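Local coordinates for 24-sterol C-methyltransferase (Haloferax volcanii, PDB 6F5Z), which is a putative S-adenosylmethionine-dependent methyltransferase, held here with S-adenosyl-L-homocysteine and forming a complex with the methyltransferase activator Trm112, at residues Asn141-Glu144 and Glu145-His148; His165-Tyr168 and Arg169-Phe172; Glu207-Val210 and Glu211-Thr215. All coordinates share one frame; numbering follows the deposited sequence.

Contact 1. Residues Asn141-Glu144 and Glu145-His148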
loop_
_atom_site.group_PDB
_atom_site.type_symbol
_atom_site.label_atom_id
_atom_site.label_comp_id
_atom_site.label_asym_id
_atom_site.label_seq_id
_atom_site.Cartn_x
_atom_site.Cartn_y
_atom_site.Cartn_z
ATOM N N ASN B 141 -1.635 -8.851 15.042
ATOM C CA ASN B 141 -2.746 -9.775 15.239
ATOM C C ASN B 141 -3.608 -9.393 16.436
ATOM O O ASN B 141 -4.694 -9.946 16.572
ATOM C CB ASN B 141 -2.254 -11.237 15.380
ATOM C CG ASN B 141 -1.669 -11.748 14.091
ATOM O OD1 ASN B 141 -1.933 -11.194 13.041
ATOM N ND2 ASN B 141 -0.842 -12.779 14.131
ATOM N N TYR B 142 -3.138 -8.458 17.276
ATOM C CA TYR B 142 -3.871 -7.996 18.450
ATOM C C TYR B 142 -4.448 -6.628 18.065
ATOM O O TYR B 142 -3.687 -5.660 17.935
ATOM C CB TYR B 142 -2.919 -7.873 19.642
ATOM C CG TYR B 142 -3.581 -7.354 20.900
ATOM C CD1 TYR B 142 -4.438 -8.165 21.648
ATOM C CD2 TYR B 142 -3.338 -6.069 21.349
ATOM C CE1 TYR B 142 -5.018 -7.706 22.834
ATOM C CE2 TYR B 142 -3.883 -5.607 22.550
ATOM C CZ TYR B 142 -4.734 -6.425 23.276
ATOM O OH TYR B 142 -5.270 -5.964 24.460
ATOM N N TYR B 143 -5.775 -6.556 17.843
ATOM C CA TYR B 143 -6.430 -5.335 17.427
ATOM C C TYR B 143 -7.913 -5.468 17.722
ATOM O O TYR B 143 -8.400 -6.593 17.925
ATOM C CB TYR B 143 -6.096 -4.972 15.961
ATOM C CG TYR B 143 -6.494 -6.019 14.949
ATOM C CD1 TYR B 143 -5.619 -7.047 14.600
ATOM C CD2 TYR B 143 -7.739 -5.974 14.330
ATOM C CE1 TYR B 143 -5.984 -8.023 13.676
ATOM C CE2 TYR B 143 -8.115 -6.944 13.395
ATOM C CZ TYR B 143 -7.223 -7.963 13.069
ATOM O OH TYR B 143 -7.574 -8.942 12.156
ATOM N N GLU B 144 -8.630 -4.336 17.753
ATOM C CA GLU B 144 -10.005 -4.336 18.243
ATOM C C GLU B 144 -10.943 -5.297 17.531
ATOM O O GLU B 144 -11.669 -6.050 18.203
ATOM C CB GLU B 144 -10.604 -2.917 18.222
ATOM C CG GLU B 144 -11.884 -2.794 19.055
ATOM C CD GLU B 144 -11.626 -2.984 20.536
ATOM O OE1 GLU B 144 -10.517 -2.647 21.016
ATOM O OE2 GLU B 144 -12.585 -3.388 21.233
ATOM N N GLU B 145 -10.953 -5.270 16.201
ATOM C CA GLU B 145 -11.888 -6.077 15.428
ATOM C C GLU B 145 -11.631 -7.586 15.594
ATOM O O GLU B 145 -12.567 -8.378 15.375
ATOM C CB GLU B 145 -11.845 -5.678 13.944
ATOM C CG GLU B 145 -12.407 -4.281 13.687
ATOM C CD GLU B 145 -11.400 -3.141 13.777
ATOM O OE1 GLU B 145 -10.362 -3.291 14.455
ATOM O OE2 GLU B 145 -11.662 -2.087 13.163
ATOM N N ASN B 146 -10.391 -7.986 15.951
ATOM C CA ASN B 146 -10.093 -9.425 16.114
ATOM C C ASN B 146 -10.527 -9.792 17.539
ATOM O O ASN B 146 -9.741 -9.772 18.478
ATOM C CB ASN B 146 -8.624 -9.726 15.837
ATOM C CG ASN B 146 -8.273 -11.182 16.022
ATOM O OD1 ASN B 146 -9.156 -12.050 16.156
ATOM N ND2 ASN B 146 -6.977 -11.466 16.097
ATOM N N VAL B 147 -11.829 -10.097 17.687
ATOM C CA VAL B 147 -12.425 -10.290 19.007
ATOM C C VAL B 147 -11.711 -11.401 19.810
ATOM O O VAL B 147 -11.545 -11.262 21.025
ATOM C CB VAL B 147 -13.966 -10.463 18.925
ATOM C CG1 VAL B 147 -14.362 -11.575 17.964
ATOM C CG2 VAL B 147 -14.602 -10.661 20.306
ATOM N N HIS B 148 -11.237 -12.447 19.111
ATOM C CA HIS B 148 -10.521 -13.582 19.687
ATOM C C HIS B 148 -9.189 -13.181 20.340
ATOM O O HIS B 148 -8.638 -13.927 21.155
ATOM C CB HIS B 148 -10.257 -14.613 18.580
ATOM C CG HIS B 148 -11.329 -14.673 17.541
ATOM N ND1 HIS B 148 -11.331 -13.808 16.463
ATOM C CD2 HIS B 148 -12.425 -15.468 17.466
ATOM C CE1 HIS B 148 -12.402 -14.131 15.753
ATOM N NE2 HIS B 148 -13.079 -15.134 16.302
#

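Contact 2. Residues His165-Tyr168 and Arg169-Phe172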
loop_
_atom_site.group_PDB
_atom_site.type_symbol
_atom_site.label_atom_id
_atom_site.label_comp_id
_atom_site.label_asym_id
_atom_site.label_seq_id
_atom_site.Cartn_x
_atom_site.Cartn_y
_atom_site.Cartn_z
ATOM N N HIS B 165 -8.916 -0.753 13.448
ATOM C CA HIS B 165 -8.327 -0.369 12.156
ATOM C C HIS B 165 -8.309 1.183 12.079
ATOM O O HIS B 165 -7.292 1.789 11.713
ATOM C CB HIS B 165 -9.197 -0.880 11.001
ATOM C CG HIS B 165 -9.111 -2.347 10.722
ATOM N ND1 HIS B 165 -9.162 -2.822 9.406
ATOM C CD2 HIS B 165 -8.939 -3.398 11.550
ATOM C CE1 HIS B 165 -9.095 -4.148 9.496
ATOM N NE2 HIS B 165 -8.992 -4.550 10.760
ATOM N N ALA B 166 -9.449 1.827 12.429
ATOM C CA ALA B 166 -9.524 3.303 12.360
ATOM C C ALA B 166 -8.533 3.980 13.290
ATOM O O ALA B 166 -7.900 4.983 12.927
ATOM C CB ALA B 166 -10.951 3.778 12.637
ATOM N N GLU B 167 -8.369 3.440 14.494
ATOM C CA GLU B 167 -7.406 4.032 15.427
ATOM C C GLU B 167 -5.968 3.952 14.928
ATOM O O GLU B 167 -5.170 4.868 15.176
ATOM C CB GLU B 167 -7.533 3.404 16.810
ATOM C CG GLU B 167 -8.758 3.945 17.549
ATOM C CD GLU B 167 -9.150 3.169 18.793
ATOM O OE1 GLU B 167 -8.971 1.931 18.824
ATOM O OE2 GLU B 167 -9.699 3.805 19.722
ATOM N N TYR B 168 -5.606 2.852 14.218
ATOM C CA TYR B 168 -4.257 2.762 13.645
ATOM C C TYR B 168 -4.112 3.841 12.558
ATOM O O TYR B 168 -3.096 4.518 12.527
ATOM C CB TYR B 168 -4.040 1.386 12.984
ATOM C CG TYR B 168 -3.416 0.404 13.947
ATOM C CD1 TYR B 168 -2.034 0.364 14.137
ATOM C CD2 TYR B 168 -4.204 -0.478 14.698
ATOM C CE1 TYR B 168 -1.453 -0.499 15.065
ATOM C CE2 TYR B 168 -3.621 -1.375 15.601
ATOM C CZ TYR B 168 -2.253 -1.351 15.812
ATOM O OH TYR B 168 -1.671 -2.176 16.737
ATOM N N ARG B 169 -5.143 4.067 11.726
ATOM C CA ARG B 169 -5.007 5.096 10.678
ATOM C C ARG B 169 -4.875 6.486 11.314
ATOM O O ARG B 169 -4.026 7.283 10.892
ATOM C CB ARG B 169 -6.204 5.067 9.706
ATOM C CG ARG B 169 -6.378 3.722 9.007
ATOM C CD ARG B 169 -7.290 3.772 7.765
ATOM N NE ARG B 169 -8.602 4.362 8.040
ATOM C CZ ARG B 169 -9.635 3.681 8.535
ATOM N NH1 ARG B 169 -9.494 2.402 8.891
ATOM N NH2 ARG B 169 -10.813 4.276 8.705
ATOM N N GLU B 170 -5.717 6.758 12.331
ATOM C CA GLU B 170 -5.680 8.049 12.997
ATOM C C GLU B 170 -4.338 8.272 13.678
ATOM O O GLU B 170 -3.780 9.363 13.587
ATOM C CB GLU B 170 -6.818 8.137 14.031
ATOM C CG GLU B 170 -8.218 8.111 13.417
ATOM C CD GLU B 170 -9.371 7.716 14.335
ATOM O OE1 GLU B 170 -9.152 7.554 15.558
ATOM O OE2 GLU B 170 -10.503 7.556 13.825
ATOM N N ALA B 171 -3.794 7.233 14.357
ATOM C CA ALA B 171 -2.516 7.398 15.064
ATOM C C ALA B 171 -1.392 7.640 14.053
ATOM O O ALA B 171 -0.476 8.414 14.334
ATOM C CB ALA B 171 -2.206 6.141 15.861
ATOM N N PHE B 172 -1.411 6.943 12.898
ATOM C CA PHE B 172 -0.361 7.166 11.907
ATOM C C PHE B 172 -0.402 8.621 11.442
ATOM O O PHE B 172 0.631 9.274 11.435
ATOM C CB PHE B 172 -0.601 6.269 10.690
ATOM C CG PHE B 172 0.051 4.904 10.764
ATOM C CD1 PHE B 172 0.027 4.169 11.943
ATOM C CD2 PHE B 172 0.594 4.322 9.631
ATOM C CE1 PHE B 172 0.575 2.865 11.996
ATOM C CE2 PHE B 172 1.192 3.054 9.697
ATOM C CZ PHE B 172 1.151 2.327 10.862
#

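Contact 3. Residues Glu207-Val210 and Glu211-Thr215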
loop_
_atom_site.group_PDB
_atom_site.type_symbol
_atom_site.label_atom_id
_atom_site.label_comp_id
_atom_site.label_asym_id
_atom_site.label_seq_id
_atom_site.Cartn_x
_atom_site.Cartn_y
_atom_site.Cartn_z
ATOM N N GLU B 207 -16.464 -22.190 13.756
ATOM C CA GLU B 207 -16.823 -20.880 13.194
ATOM C C GLU B 207 -15.890 -19.792 13.722
ATOM O O GLU B 207 -15.507 -18.884 12.977
ATOM C CB GLU B 207 -18.281 -20.481 13.555
ATOM C CG GLU B 207 -19.359 -21.241 12.803
ATOM C CD GLU B 207 -19.839 -22.554 13.407
ATOM O OE1 GLU B 207 -19.074 -23.211 14.157
ATOM O OE2 GLU B 207 -20.938 -22.996 12.995
ATOM N N ALA B 208 -15.554 -19.867 15.025
ATOM C CA ALA B 208 -14.686 -18.840 15.617
ATOM C C ALA B 208 -13.268 -18.939 15.069
ATOM O O ALA B 208 -12.640 -17.911 14.784
ATOM C CB ALA B 208 -14.683 -18.992 17.144
ATOM N N MET B 209 -12.775 -20.157 14.879
ATOM C CA MET B 209 -11.426 -20.350 14.343
ATOM C C MET B 209 -11.373 -19.847 12.898
ATOM O O MET B 209 -10.409 -19.173 12.505
ATOM C CB MET B 209 -11.014 -21.825 14.428
ATOM C CG MET B 209 -9.547 -22.005 14.172
ATOM S SD MET B 209 -9.075 -23.737 14.437
ATOM C CE MET B 209 -7.259 -23.555 14.285
ATOM N N VAL B 210 -12.405 -20.166 12.096
ATOM C CA VAL B 210 -12.429 -19.724 10.696
ATOM C C VAL B 210 -12.445 -18.195 10.689
ATOM O O VAL B 210 -11.696 -17.596 9.922
ATOM C CB VAL B 210 -13.660 -20.291 9.940
ATOM C CG1 VAL B 210 -13.836 -19.622 8.579
ATOM C CG2 VAL B 210 -13.530 -21.794 9.770
ATOM N N GLU B 211 -13.280 -17.566 11.526
ATOM C CA GLU B 211 -13.375 -16.106 11.575
ATOM C C GLU B 211 -12.012 -15.503 11.943
ATOM O O GLU B 211 -11.543 -14.582 11.269
ATOM C CB GLU B 211 -14.456 -15.680 12.579
ATOM C CG GLU B 211 -14.718 -14.195 12.554
ATOM C CD GLU B 211 -15.767 -13.800 13.573
ATOM O OE1 GLU B 211 -15.590 -14.113 14.773
ATOM O OE2 GLU B 211 -16.793 -13.223 13.151
ATOM N N ARG B 212 -11.336 -16.068 12.943
ATOM C CA ARG B 212 -10.031 -15.567 13.383
ATOM C C ARG B 212 -9.023 -15.549 12.227
ATOM O O ARG B 212 -8.338 -14.543 12.000
ATOM C CB ARG B 212 -9.451 -16.413 14.548
ATOM C CG ARG B 212 -7.945 -16.207 14.809
ATOM C CD ARG B 212 -7.623 -14.784 15.272
ATOM N NE ARG B 212 -6.175 -14.678 15.450
ATOM C CZ ARG B 212 -5.328 -14.355 14.469
ATOM N NH1 ARG B 212 -5.782 -14.063 13.255
ATOM N NH2 ARG B 212 -4.018 -14.345 14.694
ATOM N N TYR B 213 -8.897 -16.688 11.539
ATOM C CA TYR B 213 -7.816 -16.834 10.571
ATOM C C TYR B 213 -8.172 -16.518 9.140
ATOM O O TYR B 213 -7.329 -15.945 8.443
ATOM C CB TYR B 213 -7.193 -18.248 10.687
ATOM C CG TYR B 213 -6.515 -18.462 12.033
ATOM C CD1 TYR B 213 -5.354 -17.773 12.370
ATOM C CD2 TYR B 213 -7.027 -19.365 12.966
ATOM C CE1 TYR B 213 -4.759 -17.921 13.621
ATOM C CE2 TYR B 213 -6.424 -19.529 14.216
ATOM C CZ TYR B 213 -5.283 -18.815 14.531
ATOM O OH TYR B 213 -4.656 -18.964 15.748
ATOM N N ARG B 214 -9.341 -16.982 8.658
ATOM C CA ARG B 214 -9.687 -16.788 7.245
ATOM C C ARG B 214 -10.345 -15.442 7.027
ATOM O O ARG B 214 -10.208 -14.913 5.917
ATOM C CB ARG B 214 -10.608 -17.929 6.731
ATOM C CG ARG B 214 -10.073 -19.356 6.960
ATOM C CD ARG B 214 -8.723 -19.661 6.315
ATOM N NE ARG B 214 -8.530 -21.101 6.200
ATOM C CZ ARG B 214 -7.670 -21.833 6.913
ATOM N NH1 ARG B 214 -6.838 -21.249 7.782
ATOM N NH2 ARG B 214 -7.643 -23.157 6.773
ATOM N N THR B 215 -11.030 -14.868 8.044
ATOM C CA THR B 215 -11.765 -13.615 7.870
ATOM C C THR B 215 -10.985 -12.423 8.388
ATOM O O THR B 215 -10.760 -11.485 7.625
ATOM C CB THR B 215 -13.161 -13.725 8.509
ATOM O OG1 THR B 215 -13.861 -14.832 7.932
ATOM C CG2 THR B 215 -13.997 -12.470 8.330
#

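Contact 1. Residues Asn141-Glu144 and Glu145-His148
A type I beta turn from Tyr143 to Asn146 shapes the loop that leaves strand 134-140. Asn146 N closes it on Tyr143 O at 3.1 Å, with the donor lying above the carbonyl plane. The side chain of Asn146 then reaches back across the turn. Its ND2 donates to Asn141 O at 2.8 Å, and the N-H meets that oxygen at 148°. Asn141 O sits close to the plane of the Asn146 amide, and ND2 approaches it nearly along the C=O axis. CG of Asn146 is anti to the backbone N (chi1 179°), which sends the amide toward Asn141. At the other end of the amide, one conformer of His148 brings ND1 within bonding distance of Asn146 OD1, but a second conformer leaves the permanence of this bond doubtful.

The same Asn146 packs on Tyr143. Its CB lies over one face of the ring in a CH-pi contact, 3.7 Å from the centroid. The ring and amide planes are 49° apart. Glu145 OE1 comes to the ring edge, 3.8 Å from Tyr143 CD2. The polar ends around the turn have partners farther off. Tyr143 OH bonds to Gly217 O, Glu145 OE2 probably to His165 N, and Glu144 OE1 forms a salt bridge with Arg162.

The side chain of Asn141, just ahead of the turn, is about 8 Å from the bound S-adenosyl-L-homocysteine. The ND2 end of the buried Asn146 amide is satisfied by Asn141 O. That bond and the CH-pi contact on Tyr143 hold the side chain across the turn.

Contact 2. Residues His165-Tyr168 and Arg169-Phe172
Ala166 O accepts from Glu170 N at 2.9 Å, nearly in line with its carbonyl bond. Ala171 N makes a bond of the same length to Glu167 O. Arg169 N to His165 O and Phe172 N to Tyr168 O complete four consecutive i to i+4 bonds.

Arg169 folds back along the helix. A bend at chi3 (-54°) lays one face of its guanidinium over Ala166, whose CA is 3.8 Å from CZ. NH1 comes within 3.9 Å of His165 CB. The group also has outside partners: NH1 bonds to Gln182, and NE forms a salt bridge with Glu37 of the second subunit. Replacing this arginine with an alanine would probably cost Glu37 of the second subunit this salt bridge and Gln182 its bond to NH1, and leave Ala166 uncovered.

On the buried side, Phe172 CE1 approaches the edge of the Tyr168 ring, 4.2 Å from CD1. Phe172 CD1 also lies 3.2 Å from Tyr168 O. Both rings pack onto strands 134-140 and 218-224, and Trp163 meets Tyr168 edge-to-face. Glu170 keeps its extended chain beside Ala166 O, with CG 3.2 Å away. Its carboxylate plane is almost perpendicular to that of Glu167, whose OE1 bonds to Ser164 N.

This is an amphipathic alpha helix, its aromatic side laid on the central sheet of a Rossmann-like methyltransferase fold.

Contact 3. Residues Glu207-Val210 and Glu211-Thr215
The backbone runs as a regular alpha helix up to Val210 and then widens into a pi-type turn at 211-215. Val210 O marks the change. It takes a bond from Arg214 N at 2.7 Å and a second, weak one from Thr215 N at 3.4 Å. The weak bond spans five residues rather than four. Before this point the bonds are ordinary: Glu211 N to Glu207 O, Arg212 N to Ala208 O, and Tyr213 N to Met209 O.

Met209 and Tyr213 carry the main side-chain contact. Met209 is extended throughout, with CG anti to the backbone N (chi1 -168°). This puts CG at the edge of the tyrosine ring, in its plane and 3.8 Å from CD2. The methyl CE of Met209 lies out of the ring plane, 4.1 Å from CE2 of Tyr213. Tyr213 CD2 also rests 3.4 Å from Met209 O. Arg212 covers one face of the Tyr213 ring with its aliphatic part, CG standing over the ring centre. The arginine bends at chi2 (65°), and its guanidinium has Tyr213 CE1 over the centre of one face. The ring is thus bounded by methionine at its edge and by the arginine chain on a face.

Val210 and Arg214 meet more loosely. CG1 of Val210 lies 4.1 Å from CB of Arg214, and the two side chains cross at about a right angle. The arginine turns its polar end elsewhere: NH1 bonds to the backbone oxygens of Asp187 and Ile190. Tyr213 also shares a backbone hydrogen bond with Asp187, and its side chain touches Ile190.

The arrangement is that of an alpha helix that widens into a pi-type turn near its C-terminal end, shortly before strand 218-224 of the central sheet.

All three contacts are local and partly buried, and none lies wholly in the core. Contact 1 is a loop turn closed by a backbone bond and braced by the Asn146 side chain. Contacts 2 and 3 are helical, with regular backbone bonds in contact 2 and a widened turn in contact 3. The loop lies between the two helices: it touches the start of helix 165-174 in contact 2, while Asn146 and His148 pack on Arg212 and Glu211 of contact 3. The helical segments themselves do not touch, their nearest atoms being about 8 Å apart. Contact 2 covers the sheet with aromatic rings and reaches a second subunit. Contact 3, farthest from the chain centre, uses arginine chains against neighbouring loops.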